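Local structure of 3' terminal uridylyl transferase (Trypanosoma brucei, 5I49) at residues S297-K302 / V356-I361; S336-I341 / L463-P468; V106-S111 / F371-T376. The protein adds uridines from UTP to the 3'-hydroxyl of guide RNAs, ribosomal RNAs and some mRNAs during mitochondrial RNA editing, using magnesium or manganese. All blocks are in the same frame, centred on the assembly; numbering follows the deposited sequence.

Contact 1 of 3, residues S297-K302 / V356-I361; sequences STLLRK and VDPLEI. With 2KH (5'-O-[(S)-hydroxy{[(S)-hydroxy(phosphonooxy)phosphoryl]amino}phosphoryl]uridine), chain C.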
loop_
_atom_site.group_PDB
_atom_site.type_symbol
_atom_site.label_atom_id
_atom_site.label_comp_id
_atom_site.label_asym_id
_atom_site.label_seq_id
_atom_site.Cartn_x
_atom_site.Cartn_y
_atom_site.Cartn_z
ATOM N N SER A 297 -6.373 -3.804 -4.243
ATOM C CA SER A 297 -5.600 -4.588 -3.291
ATOM C C SER A 297 -6.093 -6.027 -3.252
ATOM O O SER A 297 -5.298 -6.945 -3.058
ATOM C CB SER A 297 -5.682 -3.951 -1.905
ATOM O OG SER A 297 -5.158 -2.634 -1.922
ATOM N N THR A 298 -7.398 -6.226 -3.415
ATOM C CA THR A 298 -7.971 -7.572 -3.372
ATOM C C THR A 298 -7.552 -8.372 -4.603
ATOM O O THR A 298 -7.267 -9.564 -4.516
ATOM C CB THR A 298 -9.495 -7.517 -3.252
ATOM O OG1 THR A 298 -9.837 -6.740 -2.099
ATOM C CG2 THR A 298 -10.067 -8.914 -3.108
ATOM N N LEU A 299 -7.490 -7.708 -5.752
ATOM C CA LEU A 299 -7.026 -8.380 -6.960
ATOM C C LEU A 299 -5.563 -8.781 -6.785
ATOM O O LEU A 299 -5.185 -9.914 -7.094
ATOM C CB LEU A 299 -7.170 -7.459 -8.177
ATOM C CG LEU A 299 -6.664 -8.039 -9.502
ATOM C CD1 LEU A 299 -7.390 -9.319 -9.867
ATOM C CD2 LEU A 299 -6.825 -7.002 -10.606
ATOM N N LEU A 300 -4.735 -7.858 -6.295
ATOM C CA LEU A 300 -3.315 -8.183 -6.094
ATOM C C LEU A 300 -3.166 -9.343 -5.121
ATOM O O LEU A 300 -2.323 -10.222 -5.326
ATOM C CB LEU A 300 -2.512 -6.982 -5.575
ATOM C CG LEU A 300 -2.339 -5.718 -6.418
ATOM C CD1 LEU A 300 -1.507 -4.714 -5.645
ATOM C CD2 LEU A 300 -1.704 -6.006 -7.755
ATOM N N ARG A 301 -3.965 -9.344 -4.058
ATOM C CA ARG A 301 -3.883 -10.423 -3.072
ATOM C C ARG A 301 -4.150 -11.778 -3.716
ATOM O O ARG A 301 -3.438 -12.757 -3.458
ATOM C CB ARG A 301 -4.904 -10.185 -1.948
ATOM C CG ARG A 301 -4.862 -11.260 -0.865
ATOM C CD ARG A 301 -5.926 -11.054 0.202
ATOM N NE ARG A 301 -5.863 -12.138 1.188
ATOM C CZ ARG A 301 -6.493 -13.306 1.050
ATOM N NH1 ARG A 301 -7.246 -13.539 -0.023
ATOM N NH2 ARG A 301 -6.370 -14.243 1.986
ATOM N N LYS A 302 -5.175 -11.835 -4.560
ATOM C CA LYS A 302 -5.564 -13.095 -5.177
ATOM C C LYS A 302 -4.427 -13.626 -6.039
ATOM O O LYS A 302 -4.083 -14.807 -5.974
ATOM C CB LYS A 302 -6.848 -12.909 -5.995
ATOM C CG LYS A 302 -7.540 -14.213 -6.377
ATOM C CD LYS A 302 -8.831 -13.914 -7.156
ATOM C CE LYS A 302 -9.896 -14.975 -6.918
ATOM N NZ LYS A 302 -9.439 -16.338 -7.285
ATOM N N VAL A 356 -6.507 -14.118 -13.608
ATOM C CA VAL A 356 -7.701 -13.710 -12.869
ATOM C C VAL A 356 -8.317 -12.521 -13.573
ATOM O O VAL A 356 -7.662 -11.490 -13.721
ATOM C CB VAL A 356 -7.352 -13.271 -11.445
ATOM C CG1 VAL A 356 -8.594 -12.782 -10.715
ATOM C CG2 VAL A 356 -6.703 -14.412 -10.683
ATOM N N ASP A 357 -9.562 -12.648 -14.017
ATOM C CA ASP A 357 -10.222 -11.511 -14.643
ATOM C C ASP A 357 -10.488 -10.495 -13.551
ATOM O O ASP A 357 -11.051 -10.838 -12.507
ATOM C CB ASP A 357 -11.536 -11.923 -15.309
ATOM C CG ASP A 357 -12.062 -10.870 -16.283
ATOM O OD1 ASP A 357 -12.095 -9.665 -15.936
ATOM O OD2 ASP A 357 -12.444 -11.256 -17.408
ATOM N N PRO A 358 -10.058 -9.249 -13.774
ATOM C CA PRO A 358 -10.296 -8.185 -12.796
ATOM C C PRO A 358 -11.770 -8.091 -12.424
ATOM O O PRO A 358 -12.076 -7.732 -11.289
ATOM C CB PRO A 358 -9.854 -6.936 -13.544
ATOM C CG PRO A 358 -8.749 -7.435 -14.443
ATOM C CD PRO A 358 -9.206 -8.796 -14.890
ATOM N N LEU A 359 -12.664 -8.447 -13.343
ATOM C CA LEU A 359 -14.100 -8.348 -13.083
ATOM C C LEU A 359 -14.606 -9.394 -12.080
ATOM O O LEU A 359 -15.722 -9.279 -11.571
ATOM C CB LEU A 359 -14.896 -8.421 -14.395
ATOM C CG LEU A 359 -14.515 -7.385 -15.463
ATOM C CD1 LEU A 359 -15.436 -7.455 -16.675
ATOM C CD2 LEU A 359 -14.499 -5.975 -14.895
ATOM N N GLU A 360 -13.784 -10.401 -11.791
ATOM C CA GLU A 360 -14.136 -11.425 -10.806
ATOM C C GLU A 360 -14.138 -10.854 -9.396
ATOM O O GLU A 360 -14.706 -11.445 -8.482
ATOM C CB GLU A 360 -13.145 -12.593 -10.847
ATOM C CG GLU A 360 -13.141 -13.405 -12.131
ATOM C CD GLU A 360 -12.059 -14.472 -12.129
ATOM O OE1 GLU A 360 -11.977 -15.241 -11.145
ATOM O OE2 GLU A 360 -11.285 -14.531 -13.107
ATOM N N ILE A 361 -13.458 -9.730 -9.213
ATOM C CA ILE A 361 -13.453 -9.050 -7.927
ATOM C C ILE A 361 -14.566 -8.008 -7.978
ATOM O O ILE A 361 -14.483 -7.071 -8.766
ATOM C CB ILE A 361 -12.126 -8.319 -7.678
ATOM C CG1 ILE A 361 -10.935 -9.226 -7.996
ATOM C CG2 ILE A 361 -12.054 -7.819 -6.239
ATOM C CD1 ILE A 361 -10.859 -10.459 -7.128
HETATM P PA 2KH C . 1.407 1.834 -3.141
HETATM O O1A 2KH C . 1.483 3.030 -2.226
HETATM O O2A 2KH C . 2.054 2.176 -4.575
HETATM N N3A 2KH C . 2.084 0.461 -2.463
HETATM O "O5'" 2KH C . -0.090 1.493 -3.429
HETATM P PB 2KH C . 2.814 0.558 -0.978
HETATM O O1B 2KH C . 2.909 -0.875 -0.447
HETATM O O2B 2KH C . 2.015 1.392 0.072
HETATM O O3B 2KH C . 4.344 1.007 -1.111
HETATM P PG 2KH C . 4.976 2.458 -0.974
HETATM O O1G 2KH C . 6.029 2.423 0.102
HETATM O O2G 2KH C . 3.938 3.489 -0.644
HETATM O O3G 2KH C . 5.596 2.798 -2.278
HETATM C "C5'" 2KH C . -0.964 1.105 -2.348
HETATM C "C4'" 2KH C . -2.348 0.863 -2.745
HETATM O "O4'" 2KH C . -2.873 2.070 -3.296
HETATM C "C1'" 2KH C . -3.667 1.738 -4.425
HETATM C "C2'" 2KH C . -3.676 0.259 -4.474
HETATM O "O2'" 2KH C . -4.732 -0.260 -3.713
HETATM C "C3'" 2KH C . -2.436 -0.126 -3.860
HETATM O "O3'" 2KH C . -2.489 -1.445 -3.398
HETATM N N1 2KH C . -3.151 2.343 -5.599
HETATM C C6 2KH C . -1.862 2.786 -5.650
HETATM C C2 2KH C . -3.953 2.499 -6.676
HETATM O O2 2KH C . -5.125 2.106 -6.637
HETATM N N3 2KH C . -3.504 3.064 -7.806
HETATM C C4 2KH C . -2.236 3.512 -7.916
HETATM O O4 2KH C . -1.787 4.112 -9.126
HETATM C C5 2KH C . -1.372 3.377 -6.824
#
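Helix 292-304 carries part of the UTP-binding pocket on one side, and on another it is covered by the loop 356-361, where T298, L299 and K302 meet V356, P358 and I361. L299 and I361 carry the contact about equally. In L299 the CG lies anti to the backbone N (chi1 178°), which carries the two methyls off the helix toward the loop. CD1 settles 3.8 Å from CG1 of V356, the two side chains running past each other in opposite senses, and touches CG1 of I361, which crosses L299 at roughly a right angle. The other methyl, CD2, rests against P358 CB at 4.2 Å. One turn along, the aliphatic part of K302 covers the solvent side: its CD sits 3.7 Å from V356 CG1 and 4.0 Å from I361 CD1. I361 thus bridges one turn of the helix, from K302 to T298, its CG2 lying 3.9 Å from CG2 of T298. No hydrogen bond joins the segments; the union is apolar, and T298 spends its OG1 on the carbonyl of I294 within the helix. The loop keeps its own shape through an Asx turn, in which OD1 of D357 accepts from L359 N at 2.9 Å, on the anti side and 26° out of the carboxylate plane. E360 OE2 in turn takes D357 N from above its carboxylate plane. One residue before T298, S297 faces the nucleotide analogue: its OG accepts a weak hydrogen bond from the ribose O3' of 2KH at 3.3 Å. The same hydroxyl is bonded to G293 O and G110 N, which ties the ribose end of the pocket to the palm. R295 and Y469 grip the loop from outside, bonding to the carbonyls of I361 and P358.

Contact 2 of 3, residues S336-I341 / L463-P468; sequences SYAINI and LCIEDP. With 2KH (5'-O-[(S)-hydroxy{[(S)-hydroxy(phosphonooxy)phosphoryl]amino}phosphoryl]uridine), chain C.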
loop_
_atom_site.group_PDB
_atom_site.type_symbol
_atom_site.label_atom_id
_atom_site.label_comp_id
_atom_site.label_asym_id
_atom_site.label_seq_id
_atom_site.Cartn_x
_atom_site.Cartn_y
_atom_site.Cartn_z
ATOM N N SER A 336 4.823 1.541 -6.540
ATOM C CA SER A 336 4.969 0.171 -6.082
ATOM C C SER A 336 3.839 -0.672 -6.657
ATOM O O SER A 336 4.026 -1.827 -7.011
ATOM C CB SER A 336 4.927 0.139 -4.559
ATOM O OG SER A 336 6.093 0.743 -4.029
ATOM N N TYR A 337 2.668 -0.068 -6.776
ATOM C CA TYR A 337 1.515 -0.742 -7.360
ATOM C C TYR A 337 1.793 -1.180 -8.804
ATOM O O TYR A 337 1.516 -2.335 -9.187
ATOM C CB TYR A 337 0.319 0.206 -7.267
ATOM C CG TYR A 337 -0.935 -0.207 -7.986
ATOM C CD1 TYR A 337 -1.701 -1.279 -7.544
ATOM C CD2 TYR A 337 -1.390 0.523 -9.074
ATOM C CE1 TYR A 337 -2.865 -1.631 -8.196
ATOM C CE2 TYR A 337 -2.553 0.189 -9.720
ATOM C CZ TYR A 337 -3.284 -0.885 -9.280
ATOM O OH TYR A 337 -4.443 -1.222 -9.936
ATOM N N ALA A 338 2.374 -0.285 -9.594
ATOM C CA ALA A 338 2.708 -0.594 -10.981
ATOM C C ALA A 338 3.759 -1.700 -11.071
ATOM O O ALA A 338 3.718 -2.536 -11.980
ATOM C CB ALA A 338 3.199 0.657 -11.707
ATOM N N ILE A 339 4.729 -1.682 -10.159
ATOM C CA ILE A 339 5.747 -2.727 -10.147
ATOM C C ILE A 339 5.085 -4.074 -9.860
ATOM O O ILE A 339 5.439 -5.081 -10.487
ATOM C CB ILE A 339 6.879 -2.441 -9.121
ATOM C CG1 ILE A 339 7.563 -1.109 -9.431
ATOM C CG2 ILE A 339 7.925 -3.543 -9.145
ATOM C CD1 ILE A 339 8.227 -1.061 -10.788
ATOM N N ASN A 340 4.129 -4.101 -8.932
ATOM C CA ASN A 340 3.391 -5.347 -8.663
ATOM C C ASN A 340 2.692 -5.852 -9.925
ATOM O O ASN A 340 2.692 -7.048 -10.199
ATOM C CB ASN A 340 2.360 -5.171 -7.541
ATOM C CG ASN A 340 2.959 -5.336 -6.154
ATOM O OD1 ASN A 340 3.957 -6.035 -5.979
ATOM N ND2 ASN A 340 2.359 -4.679 -5.164
ATOM N N ILE A 341 2.076 -4.950 -10.683
ATOM C CA ILE A 341 1.461 -5.348 -11.958
ATOM C C ILE A 341 2.488 -5.912 -12.969
ATOM O O ILE A 341 2.212 -6.925 -13.635
ATOM C CB ILE A 341 0.592 -4.204 -12.557
ATOM C CG1 ILE A 341 -0.618 -3.979 -11.644
ATOM C CG2 ILE A 341 0.138 -4.560 -13.983
ATOM C CD1 ILE A 341 -1.359 -2.650 -11.843
ATOM N N LEU A 463 6.412 3.329 -22.286
ATOM C CA LEU A 463 6.244 2.130 -21.463
ATOM C C LEU A 463 4.804 2.133 -20.973
ATOM O O LEU A 463 4.354 3.086 -20.312
ATOM C CB LEU A 463 7.203 2.140 -20.267
ATOM C CG LEU A 463 8.687 2.407 -20.548
ATOM C CD1 LEU A 463 9.510 2.246 -19.267
ATOM C CD2 LEU A 463 9.235 1.512 -21.657
ATOM N N CYS A 464 4.068 1.074 -21.300
ATOM C CA CYS A 464 2.639 1.053 -21.013
ATOM C C CYS A 464 2.264 -0.046 -20.056
ATOM O O CYS A 464 2.591 -1.213 -20.290
ATOM C CB CYS A 464 1.850 0.845 -22.296
ATOM S SG CYS A 464 2.062 2.191 -23.452
ATOM N N ILE A 465 1.555 0.334 -18.999
ATOM C CA ILE A 465 0.965 -0.613 -18.062
ATOM C C ILE A 465 -0.485 -0.196 -17.886
ATOM O O ILE A 465 -0.761 0.927 -17.465
ATOM C CB ILE A 465 1.659 -0.559 -16.690
ATOM C CG1 ILE A 465 3.160 -0.807 -16.848
ATOM C CG2 ILE A 465 1.064 -1.587 -15.738
ATOM C CD1 ILE A 465 3.925 -0.881 -15.495
ATOM N N GLU A 466 -1.416 -1.090 -18.203
ATOM C CA GLU A 466 -2.828 -0.757 -18.089
ATOM C C GLU A 466 -3.270 -0.910 -16.644
ATOM O O GLU A 466 -2.976 -1.923 -16.004
ATOM C CB GLU A 466 -3.669 -1.675 -18.989
ATOM C CG GLU A 466 -5.177 -1.387 -18.899
ATOM C CD GLU A 466 -6.000 -2.117 -19.946
ATOM O OE1 GLU A 466 -5.516 -3.113 -20.514
ATOM O OE2 GLU A 466 -7.141 -1.687 -20.207
ATOM N N ASP A 467 -3.958 0.095 -16.109
ATOM C CA ASP A 467 -4.554 -0.073 -14.789
ATOM C C ASP A 467 -5.774 -0.963 -14.916
ATOM O O ASP A 467 -6.605 -0.760 -15.803
ATOM C CB ASP A 467 -4.970 1.272 -14.203
ATOM C CG ASP A 467 -5.515 1.130 -12.806
ATOM O OD1 ASP A 467 -6.739 0.896 -12.649
ATOM O OD2 ASP A 467 -4.714 1.234 -11.861
ATOM N N PRO A 468 -5.895 -1.954 -14.031
ATOM C CA PRO A 468 -6.967 -2.948 -14.111
ATOM C C PRO A 468 -8.381 -2.354 -14.037
ATOM O O PRO A 468 -9.276 -2.887 -14.693
ATOM C CB PRO A 468 -6.726 -3.824 -12.876
ATOM C CG PRO A 468 -5.275 -3.663 -12.576
ATOM C CD PRO A 468 -4.902 -2.275 -12.985
HETATM P PA 2KH C . 1.407 1.834 -3.141
HETATM O O1A 2KH C . 1.483 3.030 -2.226
HETATM O O2A 2KH C . 2.054 2.176 -4.575
HETATM N N3A 2KH C . 2.084 0.461 -2.463
HETATM O "O5'" 2KH C . -0.090 1.493 -3.429
HETATM P PB 2KH C . 2.814 0.558 -0.978
HETATM O O1B 2KH C . 2.909 -0.875 -0.447
HETATM O O2B 2KH C . 2.015 1.392 0.072
HETATM O O3B 2KH C . 4.344 1.007 -1.111
HETATM P PG 2KH C . 4.976 2.458 -0.974
HETATM O O1G 2KH C . 6.029 2.423 0.102
HETATM O O2G 2KH C . 3.938 3.489 -0.644
HETATM O O3G 2KH C . 5.596 2.798 -2.278
HETATM C "C5'" 2KH C . -0.964 1.105 -2.348
HETATM C "C4'" 2KH C . -2.348 0.863 -2.745
HETATM O "O4'" 2KH C . -2.873 2.070 -3.296
HETATM C "C1'" 2KH C . -3.667 1.738 -4.425
HETATM C "C2'" 2KH C . -3.676 0.259 -4.474
HETATM O "O2'" 2KH C . -4.732 -0.260 -3.713
HETATM C "C3'" 2KH C . -2.436 -0.126 -3.860
HETATM O "O3'" 2KH C . -2.489 -1.445 -3.398
HETATM N N1 2KH C . -3.151 2.343 -5.599
HETATM C C6 2KH C . -1.862 2.786 -5.650
HETATM C C2 2KH C . -3.953 2.499 -6.676
HETATM O O2 2KH C . -5.125 2.106 -6.637
HETATM N N3 2KH C . -3.504 3.064 -7.806
HETATM C C4 2KH C . -2.236 3.512 -7.916
HETATM O O4 2KH C . -1.787 4.112 -9.126
HETATM C C5 2KH C . -1.372 3.377 -6.824
#
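Y337 lies against the uracil of the UTP analogue while its tip meets D467 and P468 of the proposed nucleotide recognition motif, 465-474. From the start of helix 336-349 its CB lies 3.6 Å from C5 of the 2KH base. With CG anti to the backbone N (chi1 172°), the ring is carried under the base: CG stays near C5, CD2 comes within 3.3 Å of C4, and CD1 looks instead to the ribose carbons C3' and C2'. C2 of uracil stands above the ring centre, and on the opposite face I341 CD1 presses near the rim, so the phenol is sandwiched. CE2 and OH both approach D467 OD2, which lies at the ring edge, in plane; OH also lies 3.3 Å from P468 CD. Backbone N of Y337 adds a bond to the alpha-phosphate O2A, and S336 OG donates to O3G of the gamma-phosphate at 2.7 Å. Beneath the tyrosine, I341 CG2 packs on I465 CG2 at 3.6 Å, while its CD1 reaches P468 CD at 3.7 Å. D467 OD1 is held by the backbone N of Y469 and E470, leaving OD2 at 3.1 Å from Y337 OH.

Contact 3 of 3, residues V106-S111 / F371-T376; sequences VFIFGS and FDPRYT. With 2KH (5'-O-[(S)-hydroxy{[(S)-hydroxy(phosphonooxy)phosphoryl]amino}phosphoryl]uridine), chain C.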
loop_
_atom_site.group_PDB
_atom_site.type_symbol
_atom_site.label_atom_id
_atom_site.label_comp_id
_atom_site.label_asym_id
_atom_site.label_seq_id
_atom_site.Cartn_x
_atom_site.Cartn_y
_atom_site.Cartn_z
ATOM N N VAL A 106 -14.659 1.225 8.360
ATOM C CA VAL A 106 -13.251 1.392 7.993
ATOM C C VAL A 106 -12.693 0.122 7.348
ATOM O O VAL A 106 -12.847 -0.973 7.893
ATOM C CB VAL A 106 -12.393 1.727 9.223
ATOM C CG1 VAL A 106 -10.916 1.896 8.821
ATOM C CG2 VAL A 106 -12.891 3.003 9.884
ATOM N N PHE A 107 -12.051 0.273 6.189
ATOM C CA PHE A 107 -11.493 -0.861 5.459
ATOM C C PHE A 107 -9.995 -0.629 5.427
ATOM O O PHE A 107 -9.559 0.486 5.150
ATOM C CB PHE A 107 -11.999 -0.856 4.008
ATOM C CG PHE A 107 -13.509 -0.994 3.861
ATOM C CD1 PHE A 107 -14.364 0.044 4.224
ATOM C CD2 PHE A 107 -14.061 -2.145 3.312
ATOM C CE1 PHE A 107 -15.751 -0.087 4.072
ATOM C CE2 PHE A 107 -15.444 -2.282 3.145
ATOM C CZ PHE A 107 -16.288 -1.253 3.530
ATOM N N ILE A 108 -9.191 -1.655 5.700
ATOM C CA ILE A 108 -7.754 -1.526 5.417
ATOM C C ILE A 108 -7.522 -1.913 3.954
ATOM O O ILE A 108 -8.136 -2.866 3.461
ATOM C CB ILE A 108 -6.907 -2.408 6.349
ATOM C CG1 ILE A 108 -6.969 -1.871 7.772
ATOM C CG2 ILE A 108 -5.441 -2.452 5.880
ATOM C CD1 ILE A 108 -6.339 -2.769 8.794
ATOM N N PHE A 109 -6.672 -1.174 3.236
ATOM C CA PHE A 109 -6.232 -1.645 1.916
ATOM C C PHE A 109 -4.719 -1.487 1.781
ATOM O O PHE A 109 -4.044 -1.131 2.751
ATOM C CB PHE A 109 -7.003 -0.986 0.742
ATOM C CG PHE A 109 -6.767 0.509 0.587
ATOM C CD1 PHE A 109 -7.459 1.420 1.387
ATOM C CD2 PHE A 109 -5.890 0.994 -0.379
ATOM C CE1 PHE A 109 -7.265 2.794 1.240
ATOM C CE2 PHE A 109 -5.679 2.369 -0.535
ATOM C CZ PHE A 109 -6.371 3.273 0.281
ATOM N N GLY A 110 -4.183 -1.765 0.599
ATOM C CA GLY A 110 -2.758 -1.591 0.398
ATOM C C GLY A 110 -1.981 -2.854 0.721
ATOM O O GLY A 110 -2.510 -3.960 0.568
ATOM N N SER A 111 -0.744 -2.697 1.189
ATOM C CA SER A 111 0.178 -3.829 1.295
ATOM C C SER A 111 -0.224 -4.963 2.244
ATOM O O SER A 111 0.056 -6.119 1.946
ATOM C CB SER A 111 1.605 -3.351 1.608
ATOM O OG SER A 111 1.727 -2.976 2.967
ATOM N N PHE A 371 -12.610 -6.663 6.377
ATOM C CA PHE A 371 -12.198 -5.354 6.884
ATOM C C PHE A 371 -10.821 -5.445 7.521
ATOM O O PHE A 371 -9.981 -4.557 7.326
ATOM C CB PHE A 371 -13.198 -4.854 7.923
ATOM C CG PHE A 371 -14.580 -4.673 7.373
ATOM C CD1 PHE A 371 -14.963 -3.469 6.802
ATOM C CD2 PHE A 371 -15.492 -5.721 7.411
ATOM C CE1 PHE A 371 -16.241 -3.304 6.292
ATOM C CE2 PHE A 371 -16.775 -5.566 6.902
ATOM C CZ PHE A 371 -17.148 -4.356 6.336
ATOM N N ASP A 372 -10.621 -6.513 8.287
ATOM C CA ASP A 372 -9.311 -6.856 8.845
ATOM C C ASP A 372 -8.601 -7.808 7.886
ATOM O O ASP A 372 -9.064 -8.930 7.689
ATOM C CB ASP A 372 -9.499 -7.542 10.202
ATOM C CG ASP A 372 -9.983 -6.591 11.272
ATOM O OD1 ASP A 372 -9.639 -5.403 11.179
ATOM O OD2 ASP A 372 -10.687 -7.020 12.213
ATOM N N PRO A 373 -7.478 -7.368 7.287
ATOM C CA PRO A 373 -6.792 -8.211 6.300
ATOM C C PRO A 373 -6.410 -9.561 6.877
ATOM O O PRO A 373 -5.901 -9.639 8.011
ATOM C CB PRO A 373 -5.532 -7.409 5.974
ATOM C CG PRO A 373 -5.970 -5.981 6.175
ATOM C CD PRO A 373 -6.828 -6.053 7.422
ATOM N N ARG A 374 -6.675 -10.605 6.099
ATOM C CA ARG A 374 -6.399 -11.975 6.506
ATOM C C ARG A 374 -4.899 -12.201 6.525
ATOM O O ARG A 374 -4.185 -11.806 5.589
ATOM C CB ARG A 374 -7.059 -12.950 5.532
ATOM C CG ARG A 374 -8.602 -12.827 5.513
ATOM C CD ARG A 374 -9.301 -14.162 5.232
ATOM N NE ARG A 374 -8.995 -14.675 3.902
ATOM C CZ ARG A 374 -8.812 -15.961 3.617
ATOM N NH1 ARG A 374 -8.903 -16.879 4.573
ATOM N NH2 ARG A 374 -8.530 -16.332 2.373
ATOM N N TYR A 375 -4.415 -12.838 7.583
ATOM C CA TYR A 375 -2.984 -13.072 7.703
ATOM C C TYR A 375 -2.631 -14.414 7.057
ATOM O O TYR A 375 -3.296 -15.428 7.314
ATOM C CB TYR A 375 -2.565 -13.067 9.182
ATOM C CG TYR A 375 -1.116 -13.509 9.373
ATOM C CD1 TYR A 375 -0.059 -12.632 9.116
ATOM C CD2 TYR A 375 -0.810 -14.797 9.790
ATOM C CE1 TYR A 375 1.253 -13.025 9.275
ATOM C CE2 TYR A 375 0.512 -15.206 9.951
ATOM C CZ TYR A 375 1.535 -14.310 9.688
ATOM O OH TYR A 375 2.855 -14.693 9.832
ATOM N N THR A 376 -1.592 -14.408 6.225
ATOM C CA THR A 376 -1.039 -15.629 5.647
ATOM C C THR A 376 0.479 -15.585 5.784
ATOM O O THR A 376 1.120 -14.690 5.240
ATOM C CB THR A 376 -1.382 -15.750 4.152
ATOM O OG1 THR A 376 -2.808 -15.745 3.969
ATOM C CG2 THR A 376 -0.785 -17.049 3.580
HETATM P PA 2KH C . 1.407 1.834 -3.141
HETATM O O1A 2KH C . 1.483 3.030 -2.226
HETATM O O2A 2KH C . 2.054 2.176 -4.575
HETATM N N3A 2KH C . 2.084 0.461 -2.463
HETATM O "O5'" 2KH C . -0.090 1.493 -3.429
HETATM P PB 2KH C . 2.814 0.558 -0.978
HETATM O O1B 2KH C . 2.909 -0.875 -0.447
HETATM O O2B 2KH C . 2.015 1.392 0.072
HETATM O O3B 2KH C . 4.344 1.007 -1.111
HETATM P PG 2KH C . 4.976 2.458 -0.974
HETATM O O1G 2KH C . 6.029 2.423 0.102
HETATM O O2G 2KH C . 3.938 3.489 -0.644
HETATM O O3G 2KH C . 5.596 2.798 -2.278
HETATM C "C5'" 2KH C . -0.964 1.105 -2.348
HETATM C "C4'" 2KH C . -2.348 0.863 -2.745
HETATM O "O4'" 2KH C . -2.873 2.070 -3.296
HETATM C "C1'" 2KH C . -3.667 1.738 -4.425
HETATM C "C2'" 2KH C . -3.676 0.259 -4.474
HETATM O "O2'" 2KH C . -4.732 -0.260 -3.713
HETATM C "C3'" 2KH C . -2.436 -0.126 -3.860
HETATM O "O3'" 2KH C . -2.489 -1.445 -3.398
HETATM N N1 2KH C . -3.151 2.343 -5.599
HETATM C C6 2KH C . -1.862 2.786 -5.650
HETATM C C2 2KH C . -3.953 2.499 -6.676
HETATM O O2 2KH C . -5.125 2.106 -6.637
HETATM N N3 2KH C . -3.504 3.064 -7.806
HETATM C C4 2KH C . -2.236 3.512 -7.916
HETATM O O4 2KH C . -1.787 4.112 -9.126
HETATM C C5 2KH C . -1.372 3.377 -6.824
#
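F107 and F371 meet ring against ring: CE1 of F371 stands 3.3 Å above one face of the F107 ring, displaced toward its rim. The planes are inclined at 44° with centroids 4.7 Å apart, an oblique pairing. With chi1 at -61° and CG opposite the carbonyl carbon, F371 swings over F107 and brings its CD1 to 3.4 Å from the carbonyl O of V106, at the ring edge. Next along the strand, I108 rests on P373, the two crossing at about a right angle; CG2 touches P373 CG at 3.6 Å and CD1 touches P373 CD at the same distance. A weak backbone bond, I108 N to F371 O at 3.4 Å, lies nearly straight (167°) between these two apolar contacts. In the next shell, Y368 meets both phenylalanine rings, edge-to-face with F371. R90 forms a salt bridge with D372 and bonds to V106 O, and H87 binds the carbonyl of P373, so helix 80-100 fixes loop and strand alike. Beyond I108 the chain runs on to the nucleotide, where the F109 ring turns its edge to ribose O4' and S111 CB lies 3.5 Å from O1B of 2KH. Strand 105-109 is an outermost strand of the palm's mixed sheet: it pairs with strand 124-129, is packed by helix 80-100, and leads into helix 111-114, whose S112 and V113 touch P373.

How the contacts relate
All three contacts reach the same UTP analogue. Contacts 1 and 2 have centres about 14 Å apart, as do contacts 1 and 3, while contacts 2 and 3 lie about 21 Å apart and do not touch. Contact 1 is the link: helix 292-304 packs L299 on P468 and L300 on Y337 and N340 of contact 2, and S297 meets G110 of contact 3. Along the chain, 106-111 of the palm comes first, then 297-302, 336-341, 356-361, 371-376 and 463-468. The loop between helices 336-349 and 385-409 supplies partners to contacts 1 and 3, so one loop packs on both helix 292-304 and the palm strand, while 463-468 reaches the nucleotide site through contact 2.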